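Local structure of VIN1 (Oscarella pearsei, 6BFI) at residues Leu308-Leu318 and Leu360-Arg371; Ala531-Ile542 and Leu568-Ala579. The protein binds actin filaments and may play a role in cell-cell adhesion, as a member of the vinculin/alpha-catenin family. All coordinates share one frame; numbering follows the deposited sequence.

In the fold
Both contacts pair antiparallel helices of one chain in the all-helical vinculin-family fold, yet they share no helix: contact 1 joins the start of helix 312-338 to helix 344-375, and contact 2 sets helix 524-550 against helices 555-569 and 572-584. Contact 2 is the more buried, with eight of thirteen touching residues enclosed, and no hydrogen bond crosses it. Contact 1 is partly buried, and around a helix start it adds an arginine, a glutamate and a water to one leucine knob. The centres of the two contacts lie 26 Å apart. The nearest atoms of contact 1 and contact 2 are about 7 Å apart; helix 496-519 touches the second segment of contact 1 and the first of contact 2.

Contact 1: residues Leu308-Leu318 and Leu360-Arg371; sequences LAATDETRAKL and LEQEIRKALAER
Arg371 reaches the backbone of Leu308 through NH1, 2.8 Å from Leu308 O, which is met in the carbonyl plane on a lone pair. The N-H...O angle is 147°, and the oxygen lies nearly in the guanidinium plane, 5° out of it. Bends at chi2 and chi3 fold the arginine chain back so that its CD also lies 4.0 Å from Ala310 CB. Beside it, Glu370 and Thr314 approach from opposite directions, Glu370 OE1 lying 3.1 Å from Thr314 OG1 and 3.2 Å from its methyl CG2, while OE2 takes a weak bond from Thr311 OG1. A water accepts from Ala310 N and donates to Ala367 O and to Glu370 OE1, bridging the turn before the helix to the opposing one. Further along, Leu318 is a knob in the hole made by Leu360, Glu363, Ile364 and Ala367: CD1 meets Ala367 CB at 3.9 Å and CD2 meets Leu360 CD1 at 3.8 Å. The short helical segments run antiparallel at 163°, their axes 10.6 Å apart. In the next shell, Asp375 salt-bridges Arg371 NE and Thr420 bonds NH2, fixing the guanidinium, while helix 289-306 packs on Leu318 and Ile364. The Glu370 carboxylate thus lies beside the first turn of helix 312-338, where the water, the weak Thr311 bond and the nearby Thr314 hydroxyl probably help to offset its charge.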
loop_
_atom_site.group_PDB
_atom_site.type_symbol
_atom_site.label_atom_id
_atom_site.label_comp_id
_atom_site.label_asym_id
_atom_site.label_seq_id
_atom_site.Cartn_x
_atom_site.Cartn_y
_atom_site.Cartn_z
ATOM N N LEU A 308 -24.384 -7.915 0.249
ATOM C CA LEU A 308 -24.108 -6.526 -0.094
ATOM C C LEU A 308 -24.298 -6.246 -1.581
ATOM O O LEU A 308 -23.782 -5.244 -2.089
ATOM C CB LEU A 308 -22.688 -6.147 0.330
ATOM C CG LEU A 308 -22.368 -6.229 1.823
ATOM C CD1 LEU A 308 -20.890 -5.962 2.070
ATOM C CD2 LEU A 308 -23.233 -5.255 2.605
ATOM N N ALA A 309 -25.024 -7.105 -2.290
ATOM C CA ALA A 309 -25.182 -6.943 -3.727
ATOM C C ALA A 309 -26.053 -5.731 -4.046
ATOM O O ALA A 309 -26.898 -5.314 -3.250
ATOM C CB ALA A 309 -25.787 -8.204 -4.344
ATOM N N ALA A 310 -25.836 -5.167 -5.237
ATOM C CA ALA A 310 -26.582 -3.982 -5.646
ATOM C C ALA A 310 -28.041 -4.302 -5.948
ATOM O O ALA A 310 -28.921 -3.474 -5.686
ATOM C CB ALA A 310 -25.920 -3.338 -6.863
ATOM N N THR A 311 -28.319 -5.482 -6.501
ATOM C CA THR A 311 -29.676 -5.891 -6.830
ATOM C C THR A 311 -29.945 -7.283 -6.273
ATOM O O THR A 311 -29.025 -8.056 -5.996
ATOM C CB THR A 311 -29.929 -5.888 -8.347
ATOM O OG1 THR A 311 -29.048 -6.820 -8.987
ATOM C CG2 THR A 311 -29.705 -4.498 -8.927
ATOM N N ASP A 312 -31.234 -7.593 -6.114
ATOM C CA ASP A 312 -31.633 -8.908 -5.627
ATOM C C ASP A 312 -31.318 -10.015 -6.625
ATOM O O ASP A 312 -31.276 -11.189 -6.237
ATOM C CB ASP A 312 -33.125 -8.916 -5.296
ATOM C CG ASP A 312 -33.453 -8.094 -4.066
ATOM O OD1 ASP A 312 -33.759 -8.693 -3.013
ATOM O OD2 ASP A 312 -33.399 -6.848 -4.148
ATOM N N GLU A 313 -31.096 -9.672 -7.895
ATOM C CA GLU A 313 -30.774 -10.688 -8.889
ATOM C C GLU A 313 -29.379 -11.254 -8.662
ATOM O O GLU A 313 -29.193 -12.476 -8.627
ATOM C CB GLU A 313 -30.907 -10.103 -10.294
ATOM C CG GLU A 313 -32.293 -9.561 -10.589
ATOM C CD GLU A 313 -32.541 -9.348 -12.068
ATOM O OE1 GLU A 313 -31.573 -9.046 -12.799
ATOM O OE2 GLU A 313 -33.705 -9.491 -12.500
ATOM N N THR A 314 -28.381 -10.381 -8.501
ATOM C CA THR A 314 -27.036 -10.860 -8.198
ATOM C C THR A 314 -26.965 -11.480 -6.809
ATOM O O THR A 314 -26.155 -12.384 -6.576
ATOM C CB THR A 314 -26.024 -9.722 -8.327
ATOM O OG1 THR A 314 -26.457 -8.604 -7.542
ATOM C CG2 THR A 314 -25.889 -9.295 -9.782
ATOM N N ARG A 315 -27.800 -11.012 -5.881
ATOM C CA ARG A 315 -27.876 -11.627 -4.561
ATOM C C ARG A 315 -28.340 -13.076 -4.664
ATOM O O ARG A 315 -27.655 -14.000 -4.206
ATOM C CB ARG A 315 -28.817 -10.810 -3.674
ATOM C CG ARG A 315 -28.937 -11.277 -2.236
ATOM C CD ARG A 315 -29.730 -10.254 -1.436
ATOM N NE ARG A 315 -29.688 -10.495 0.003
ATOM C CZ ARG A 315 -30.074 -9.606 0.914
ATOM N NH1 ARG A 315 -30.522 -8.417 0.532
ATOM N NH2 ARG A 315 -30.006 -9.900 2.205
ATOM N N ALA A 316 -29.504 -13.290 -5.282
ATOM C CA ALA A 316 -30.039 -14.641 -5.418
ATOM C C ALA A 316 -29.155 -15.516 -6.298
ATOM O O ALA A 316 -29.137 -16.740 -6.133
ATOM C CB ALA A 316 -31.460 -14.586 -5.977
ATOM N N LYS A 317 -28.420 -14.912 -7.236
ATOM C CA LYS A 317 -27.523 -15.686 -8.089
ATOM C C LYS A 317 -26.295 -16.150 -7.314
ATOM O O LYS A 317 -25.902 -17.321 -7.393
ATOM C CB LYS A 317 -27.116 -14.854 -9.306
ATOM C CG LYS A 317 -26.303 -15.611 -10.342
ATOM C CD LYS A 317 -26.162 -14.802 -11.623
ATOM C CE LYS A 317 -25.524 -15.624 -12.731
ATOM N NZ LYS A 317 -26.305 -16.853 -13.039
ATOM N N LEU A 318 -25.676 -15.240 -6.557
ATOM C CA LEU A 318 -24.545 -15.619 -5.716
ATOM C C LEU A 318 -24.950 -16.676 -4.696
ATOM O O LEU A 318 -24.210 -17.639 -4.460
ATOM C CB LEU A 318 -23.973 -14.387 -5.016
ATOM C CG LEU A 318 -23.118 -13.451 -5.872
ATOM C CD1 LEU A 318 -22.924 -12.106 -5.182
ATOM C CD2 LEU A 318 -21.776 -14.101 -6.166
ATOM N N LEU A 360 -17.989 -18.732 -9.293
ATOM C CA LEU A 360 -18.375 -17.949 -8.123
ATOM C C LEU A 360 -17.474 -16.732 -7.961
ATOM O O LEU A 360 -17.955 -15.625 -7.681
ATOM C CB LEU A 360 -18.340 -18.817 -6.866
ATOM C CG LEU A 360 -18.599 -18.093 -5.542
ATOM C CD1 LEU A 360 -19.946 -17.380 -5.566
ATOM C CD2 LEU A 360 -18.527 -19.060 -4.375
ATOM N N GLU A 361 -16.161 -16.916 -8.135
ATOM C CA GLU A 361 -15.245 -15.779 -8.099
ATOM C C GLU A 361 -15.622 -14.735 -9.146
ATOM O O GLU A 361 -15.658 -13.529 -8.855
ATOM C CB GLU A 361 -13.812 -16.266 -8.311
ATOM C CG GLU A 361 -12.765 -15.168 -8.355
ATOM C CD GLU A 361 -11.363 -15.707 -8.585
ATOM O OE1 GLU A 361 -11.205 -16.943 -8.672
ATOM O OE2 GLU A 361 -10.420 -14.893 -8.679
ATOM N N GLN A 362 -15.929 -15.184 -10.365
ATOM C CA GLN A 362 -16.277 -14.246 -11.428
ATOM C C GLN A 362 -17.559 -13.490 -11.101
ATOM O O GLN A 362 -17.663 -12.288 -11.371
ATOM C CB GLN A 362 -16.412 -14.980 -12.761
ATOM C CG GLN A 362 -16.566 -14.051 -13.959
ATOM C CD GLN A 362 -15.381 -13.112 -14.126
ATOM O OE1 GLN A 362 -14.247 -13.459 -13.799
ATOM N NE2 GLN A 362 -15.643 -11.914 -14.633
ATOM N N GLU A 363 -18.546 -14.174 -10.515
ATOM C CA GLU A 363 -19.784 -13.492 -10.154
ATOM C C GLU A 363 -19.572 -12.525 -8.994
ATOM O O GLU A 363 -20.283 -11.519 -8.893
ATOM C CB GLU A 363 -20.871 -14.511 -9.811
ATOM C CG GLU A 363 -22.170 -14.332 -10.595
ATOM C CD GLU A 363 -21.999 -14.553 -12.092
ATOM O OE1 GLU A 363 -21.527 -13.630 -12.790
ATOM O OE2 GLU A 363 -22.334 -15.657 -12.572
ATOM N N ILE A 364 -18.613 -12.812 -8.111
ATOM C CA ILE A 364 -18.255 -11.851 -7.071
ATOM C C ILE A 364 -17.684 -10.588 -7.702
ATOM O O ILE A 364 -18.067 -9.461 -7.350
ATOM C CB ILE A 364 -17.271 -12.484 -6.072
ATOM C CG1 ILE A 364 -17.996 -13.505 -5.195
ATOM C CG2 ILE A 364 -16.606 -11.416 -5.223
ATOM C CD1 ILE A 364 -17.097 -14.188 -4.187
ATOM N N ARG A 365 -16.767 -10.756 -8.662
ATOM C CA ARG A 365 -16.251 -9.597 -9.384
ATOM C C ARG A 365 -17.372 -8.836 -10.084
ATOM O O ARG A 365 -17.384 -7.597 -10.088
ATOM C CB ARG A 365 -15.188 -10.037 -10.391
ATOM C CG ARG A 365 -13.891 -10.488 -9.749
ATOM C CD ARG A 365 -12.738 -10.409 -10.729
ATOM N NE ARG A 365 -12.807 -11.457 -11.741
ATOM C CZ ARG A 365 -12.218 -12.643 -11.623
ATOM N NH1 ARG A 365 -11.515 -12.929 -10.535
ATOM N NH2 ARG A 365 -12.330 -13.541 -12.592
ATOM N N LYS A 366 -18.329 -9.558 -10.672
ATOM C CA LYS A 366 -19.441 -8.896 -11.347
ATOM C C LYS A 366 -20.304 -8.121 -10.356
ATOM O O LYS A 366 -20.794 -7.030 -10.672
ATOM C CB LYS A 366 -20.278 -9.926 -12.108
ATOM C CG LYS A 366 -21.247 -9.319 -13.114
ATOM C CD LYS A 366 -21.672 -10.345 -14.160
ATOM C CE LYS A 366 -22.315 -9.675 -15.368
ATOM N NZ LYS A 366 -22.522 -10.624 -16.502
ATOM N N ALA A 367 -20.490 -8.661 -9.151
ATOM C CA ALA A 367 -21.286 -7.964 -8.146
ATOM C C ALA A 367 -20.597 -6.684 -7.694
ATOM O O ALA A 367 -21.251 -5.644 -7.537
ATOM C CB ALA A 367 -21.556 -8.883 -6.956
ATOM N N LEU A 368 -19.278 -6.736 -7.486
ATOM C CA LEU A 368 -18.561 -5.518 -7.116
ATOM C C LEU A 368 -18.616 -4.483 -8.234
ATOM O O LEU A 368 -18.848 -3.292 -7.981
ATOM C CB LEU A 368 -17.112 -5.843 -6.750
ATOM C CG LEU A 368 -16.849 -6.069 -5.260
ATOM C CD1 LEU A 368 -17.678 -7.231 -4.729
ATOM C CD2 LEU A 368 -15.365 -6.295 -5.006
ATOM N N ALA A 369 -18.416 -4.920 -9.481
ATOM C CA ALA A 369 -18.534 -4.001 -10.607
ATOM C C ALA A 369 -19.936 -3.416 -10.708
ATOM O O ALA A 369 -20.104 -2.281 -11.169
ATOM C CB ALA A 369 -18.157 -4.707 -11.908
ATOM N N GLU A 370 -20.954 -4.168 -10.278
ATOM C CA GLU A 370 -22.317 -3.650 -10.303
ATOM C C GLU A 370 -22.526 -2.602 -9.217
ATOM O O GLU A 370 -23.142 -1.557 -9.463
ATOM C CB GLU A 370 -23.315 -4.798 -10.149
ATOM C CG GLU A 370 -24.679 -4.516 -10.756
ATOM C CD GLU A 370 -25.706 -5.575 -10.408
ATOM O OE1 GLU A 370 -25.602 -6.168 -9.314
ATOM O OE2 GLU A 370 -26.619 -5.813 -11.228
ATOM N N ARG A 371 -22.019 -2.864 -8.007
ATOM C CA ARG A 371 -22.061 -1.853 -6.955
ATOM C C ARG A 371 -21.386 -0.566 -7.407
ATOM O O ARG A 371 -21.901 0.532 -7.164
ATOM C CB ARG A 371 -21.397 -2.381 -5.683
ATOM C CG ARG A 371 -22.333 -3.138 -4.752
ATOM C CD ARG A 371 -23.277 -2.196 -4.016
ATOM N NE ARG A 371 -22.563 -1.305 -3.106
ATOM C CZ ARG A 371 -22.286 -1.591 -1.837
ATOM N NH1 ARG A 371 -22.665 -2.754 -1.320
ATOM N NH2 ARG A 371 -21.629 -0.717 -1.083
HETATM O O HOH W 1 -23.881 -6.099 -6.906
#

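Contact 2: residues Ala531-Ile542 and Leu568-Ala579; sequences ASSVARQANRVI and LAKSISPMVIEA
Ile572 packs both arms of its side chain on helix 524-550, in an antiparallel helix pair of the vinculin-family bundle; the short axes run at 174°, 9.9 Å apart. A chi1 of -55° sets both branches, CG2 anti to the backbone N and CG1 anti to the carbonyl carbon. CG2 rests on Ala535 CB at 3.7 Å. The other branch, extended at chi2, carries CD1 to Ala538 CB at 3.9 Å and to Asn539 ND2 at 3.5 Å. An alanine here would remove both branches and is likely to open a gap over Ala535 and Ala538 and take away the methyl beside the Asn539 amide. Toward the other end Met575 bends at chi2 and chi3, which brings CE to 3.8 Å from Ala531 O and also near Val534 CG1. The small pair Ala531 and Ala579 continues the apolar seam, CB to CB at 4.0 Å, and Val576 CG2 adds to the cover on Ala535. Val511 and Met500 of helix 496-519 touch Val534 and Val541, and Val606 of helix 589-615 touches Leu568, so further helices of the bundle cover the flank of the pair that carries Val534, Val541 and Leu568. Ser571 gives both N and OG to Leu568 O from one face of the carbonyl. Leu568 in turn offers CD2 to two neighbours, Val541 CG1 at 3.9 Å and Ile542 CD1 at 3.6 Å.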
loop_
_atom_site.group_PDB
_atom_site.type_symbol
_atom_site.label_atom_id
_atom_site.label_comp_id
_atom_site.label_asym_id
_atom_site.label_seq_id
_atom_site.Cartn_x
_atom_site.Cartn_y
_atom_site.Cartn_z
ATOM N N ALA A 531 -32.639 10.105 -20.058
ATOM C CA ALA A 531 -31.610 10.452 -21.034
ATOM C C ALA A 531 -30.333 10.925 -20.350
ATOM O O ALA A 531 -29.227 10.509 -20.721
ATOM C CB ALA A 531 -32.138 11.521 -21.991
ATOM N N SER A 532 -30.462 11.801 -19.348
ATOM C CA SER A 532 -29.277 12.273 -18.641
ATOM C C SER A 532 -28.633 11.156 -17.832
ATOM O O SER A 532 -27.404 11.121 -17.697
ATOM C CB SER A 532 -29.628 13.463 -17.742
ATOM O OG SER A 532 -30.559 13.106 -16.737
ATOM N N SER A 533 -29.438 10.235 -17.294
ATOM C CA SER A 533 -28.876 9.047 -16.659
ATOM C C SER A 533 -28.046 8.237 -17.650
ATOM O O SER A 533 -26.951 7.762 -17.317
ATOM C CB SER A 533 -29.993 8.189 -16.068
ATOM O OG SER A 533 -29.517 6.899 -15.728
ATOM N N VAL A 534 -28.550 8.074 -18.876
ATOM C CA VAL A 534 -27.788 7.375 -19.907
ATOM C C VAL A 534 -26.486 8.111 -20.201
ATOM O O VAL A 534 -25.425 7.493 -20.353
ATOM C CB VAL A 534 -28.642 7.202 -21.176
ATOM C CG1 VAL A 534 -27.783 6.742 -22.340
ATOM C CG2 VAL A 534 -29.766 6.216 -20.917
ATOM N N ALA A 535 -26.543 9.444 -20.276
ATOM C CA ALA A 535 -25.332 10.224 -20.517
ATOM C C ALA A 535 -24.310 10.024 -19.401
ATOM O O ALA A 535 -23.105 9.918 -19.663
ATOM C CB ALA A 535 -25.683 11.703 -20.664
ATOM N N ARG A 536 -24.774 9.964 -18.149
ATOM C CA ARG A 536 -23.852 9.768 -17.034
ATOM C C ARG A 536 -23.241 8.372 -17.056
ATOM O O ARG A 536 -22.046 8.209 -16.782
ATOM C CB ARG A 536 -24.567 10.026 -15.705
ATOM C CG ARG A 536 -24.981 11.477 -15.499
ATOM C CD ARG A 536 -25.408 11.744 -14.061
ATOM N NE ARG A 536 -26.619 11.015 -13.693
ATOM C CZ ARG A 536 -27.848 11.515 -13.775
ATOM N NH1 ARG A 536 -28.034 12.753 -14.215
ATOM N NH2 ARG A 536 -28.891 10.781 -13.415
ATOM N N GLN A 537 -24.039 7.352 -17.383
ATOM C CA GLN A 537 -23.491 6.001 -17.478
ATOM C C GLN A 537 -22.465 5.900 -18.601
ATOM O O GLN A 537 -21.412 5.268 -18.441
ATOM C CB GLN A 537 -24.620 4.992 -17.678
ATOM C CG GLN A 537 -25.598 4.924 -16.518
ATOM C CD GLN A 537 -26.739 3.960 -16.767
ATOM O OE1 GLN A 537 -26.523 2.789 -17.089
ATOM N NE2 GLN A 537 -27.966 4.447 -16.623
ATOM N N ALA A 538 -22.748 6.532 -19.743
ATOM C CA ALA A 538 -21.799 6.525 -20.850
ATOM C C ALA A 538 -20.503 7.233 -20.472
ATOM O O ALA A 538 -19.408 6.744 -20.779
ATOM C CB ALA A 538 -22.424 7.172 -22.083
ATOM N N ASN A 539 -20.603 8.388 -19.805
ATOM C CA ASN A 539 -19.390 9.088 -19.392
ATOM C C ASN A 539 -18.615 8.297 -18.346
ATOM O O ASN A 539 -17.381 8.378 -18.298
ATOM C CB ASN A 539 -19.731 10.485 -18.877
ATOM C CG ASN A 539 -19.403 11.566 -19.888
ATOM O OD1 ASN A 539 -18.251 11.980 -20.017
ATOM N ND2 ASN A 539 -20.414 12.025 -20.618
ATOM N N ARG A 540 -19.311 7.531 -17.503
ATOM C CA ARG A 540 -18.611 6.629 -16.596
ATOM C C ARG A 540 -17.871 5.544 -17.368
ATOM O O ARG A 540 -16.759 5.149 -16.991
ATOM C CB ARG A 540 -19.596 6.020 -15.599
ATOM C CG ARG A 540 -19.922 6.949 -14.437
ATOM C CD ARG A 540 -18.698 7.129 -13.559
ATOM N NE ARG A 540 -18.327 5.872 -12.915
ATOM C CZ ARG A 540 -17.087 5.536 -12.580
ATOM N NH1 ARG A 540 -16.077 6.356 -12.839
ATOM N NH2 ARG A 540 -16.853 4.370 -11.993
ATOM N N VAL A 541 -18.468 5.053 -18.459
ATOM C CA VAL A 541 -17.757 4.118 -19.327
ATOM C C VAL A 541 -16.505 4.779 -19.890
ATOM O O VAL A 541 -15.438 4.155 -19.979
ATOM C CB VAL A 541 -18.687 3.614 -20.446
ATOM C CG1 VAL A 541 -17.893 2.892 -21.520
ATOM C CG2 VAL A 541 -19.765 2.712 -19.872
ATOM N N ILE A 542 -16.612 6.059 -20.254
ATOM C CA ILE A 542 -15.456 6.800 -20.753
ATOM C C ILE A 542 -14.357 6.849 -19.699
ATOM O O ILE A 542 -13.182 6.593 -19.990
ATOM C CB ILE A 542 -15.871 8.219 -21.187
ATOM C CG1 ILE A 542 -16.942 8.161 -22.277
ATOM C CG2 ILE A 542 -14.658 9.004 -21.666
ATOM C CD1 ILE A 542 -16.447 7.602 -23.578
ATOM N N LEU A 568 -17.260 7.176 -28.747
ATOM C CA LEU A 568 -18.426 7.155 -27.871
ATOM C C LEU A 568 -18.717 8.541 -27.310
ATOM O O LEU A 568 -19.878 8.958 -27.241
ATOM C CB LEU A 568 -18.215 6.152 -26.736
ATOM C CG LEU A 568 -19.270 6.143 -25.627
ATOM C CD1 LEU A 568 -20.647 5.839 -26.193
ATOM C CD2 LEU A 568 -18.904 5.144 -24.539
ATOM N N ALA A 569 -17.670 9.268 -26.910
ATOM C CA ALA A 569 -17.856 10.593 -26.330
ATOM C C ALA A 569 -18.405 11.584 -27.347
ATOM O O ALA A 569 -19.147 12.501 -26.976
ATOM C CB ALA A 569 -16.537 11.103 -25.751
ATOM N N LYS A 570 -18.066 11.416 -28.627
ATOM C CA LYS A 570 -18.591 12.320 -29.645
ATOM C C LYS A 570 -20.074 12.109 -29.926
ATOM O O LYS A 570 -20.644 12.868 -30.717
ATOM C CB LYS A 570 -17.794 12.172 -30.943
ATOM C CG LYS A 570 -16.357 12.661 -30.839
ATOM C CD LYS A 570 -15.743 12.889 -32.211
ATOM C CE LYS A 570 -14.357 13.507 -32.095
ATOM N NZ LYS A 570 -13.822 13.934 -33.417
ATOM N N SER A 571 -20.714 11.122 -29.299
ATOM C CA SER A 571 -22.121 10.832 -29.536
ATOM C C SER A 571 -23.022 11.182 -28.362
ATOM O O SER A 571 -24.247 11.138 -28.513
ATOM C CB SER A 571 -22.308 9.347 -29.870
ATOM O OG SER A 571 -22.091 8.547 -28.723
ATOM N N ILE A 572 -22.459 11.523 -27.202
ATOM C CA ILE A 572 -23.275 11.728 -26.010
ATOM C C ILE A 572 -24.046 13.041 -26.103
ATOM O O ILE A 572 -25.274 13.065 -25.956
ATOM C CB ILE A 572 -22.397 11.673 -24.749
ATOM C CG1 ILE A 572 -21.623 10.353 -24.707
ATOM C CG2 ILE A 572 -23.248 11.844 -23.497
ATOM C CD1 ILE A 572 -20.614 10.266 -23.584
ATOM N N SER A 573 -23.339 14.149 -26.343
ATOM C CA SER A 573 -23.996 15.456 -26.397
ATOM C C SER A 573 -25.108 15.527 -27.438
ATOM O O SER A 573 -26.213 15.988 -27.094
ATOM C CB SER A 573 -22.949 16.552 -26.626
ATOM O OG SER A 573 -22.034 16.621 -25.547
ATOM N N PRO A 574 -24.909 15.109 -28.699
ATOM C CA PRO A 574 -26.026 15.177 -29.657
ATOM C C PRO A 574 -27.258 14.424 -29.191
ATOM O O PRO A 574 -28.384 14.861 -29.454
ATOM C CB PRO A 574 -25.431 14.563 -30.932
ATOM C CG PRO A 574 -23.970 14.764 -30.802
ATOM C CD PRO A 574 -23.680 14.607 -29.342
ATOM N N MET A 575 -27.073 13.305 -28.490
ATOM C CA MET A 575 -28.215 12.565 -27.965
ATOM C C MET A 575 -28.996 13.404 -26.962
ATOM O O MET A 575 -30.233 13.442 -26.999
ATOM C CB MET A 575 -27.736 11.259 -27.331
ATOM C CG MET A 575 -28.838 10.280 -26.968
ATOM S SD MET A 575 -29.522 10.531 -25.320
ATOM C CE MET A 575 -28.037 10.481 -24.317
ATOM N N VAL A 576 -28.289 14.100 -26.069
ATOM C CA VAL A 576 -28.960 14.909 -25.059
ATOM C C VAL A 576 -29.678 16.089 -25.702
ATOM O O VAL A 576 -30.822 16.403 -25.346
ATOM C CB VAL A 576 -27.953 15.369 -23.989
ATOM C CG1 VAL A 576 -28.612 16.333 -23.016
ATOM C CG2 VAL A 576 -27.386 14.172 -23.246
ATOM N N ILE A 577 -29.032 16.758 -26.662
ATOM C CA ILE A 577 -29.692 17.903 -27.282
ATOM C C ILE A 577 -30.886 17.451 -28.116
ATOM O O ILE A 577 -31.873 18.187 -28.246
ATOM C CB ILE A 577 -28.697 18.741 -28.111
ATOM C CG1 ILE A 577 -28.380 18.073 -29.449
ATOM C CG2 ILE A 577 -27.420 18.986 -27.321
ATOM C CD1 ILE A 577 -27.583 18.954 -30.388
ATOM N N GLU A 578 -30.840 16.235 -28.673
ATOM C CA GLU A 578 -32.015 15.714 -29.365
ATOM C C GLU A 578 -33.130 15.388 -28.378
ATOM O O GLU A 578 -34.311 15.600 -28.677
ATOM C CB GLU A 578 -31.654 14.479 -30.193
ATOM C CG GLU A 578 -30.740 14.746 -31.385
ATOM C CD GLU A 578 -31.341 15.688 -32.411
ATOM O OE1 GLU A 578 -32.585 15.793 -32.487
ATOM O OE2 GLU A 578 -30.561 16.325 -33.150
ATOM N N ALA A 579 -32.775 14.875 -27.196
ATOM C CA ALA A 579 -33.782 14.632 -26.165
ATOM C C ALA A 579 -34.474 15.931 -25.763
ATOM O O ALA A 579 -35.708 15.995 -25.687
ATOM C CB ALA A 579 -33.143 13.957 -24.952
#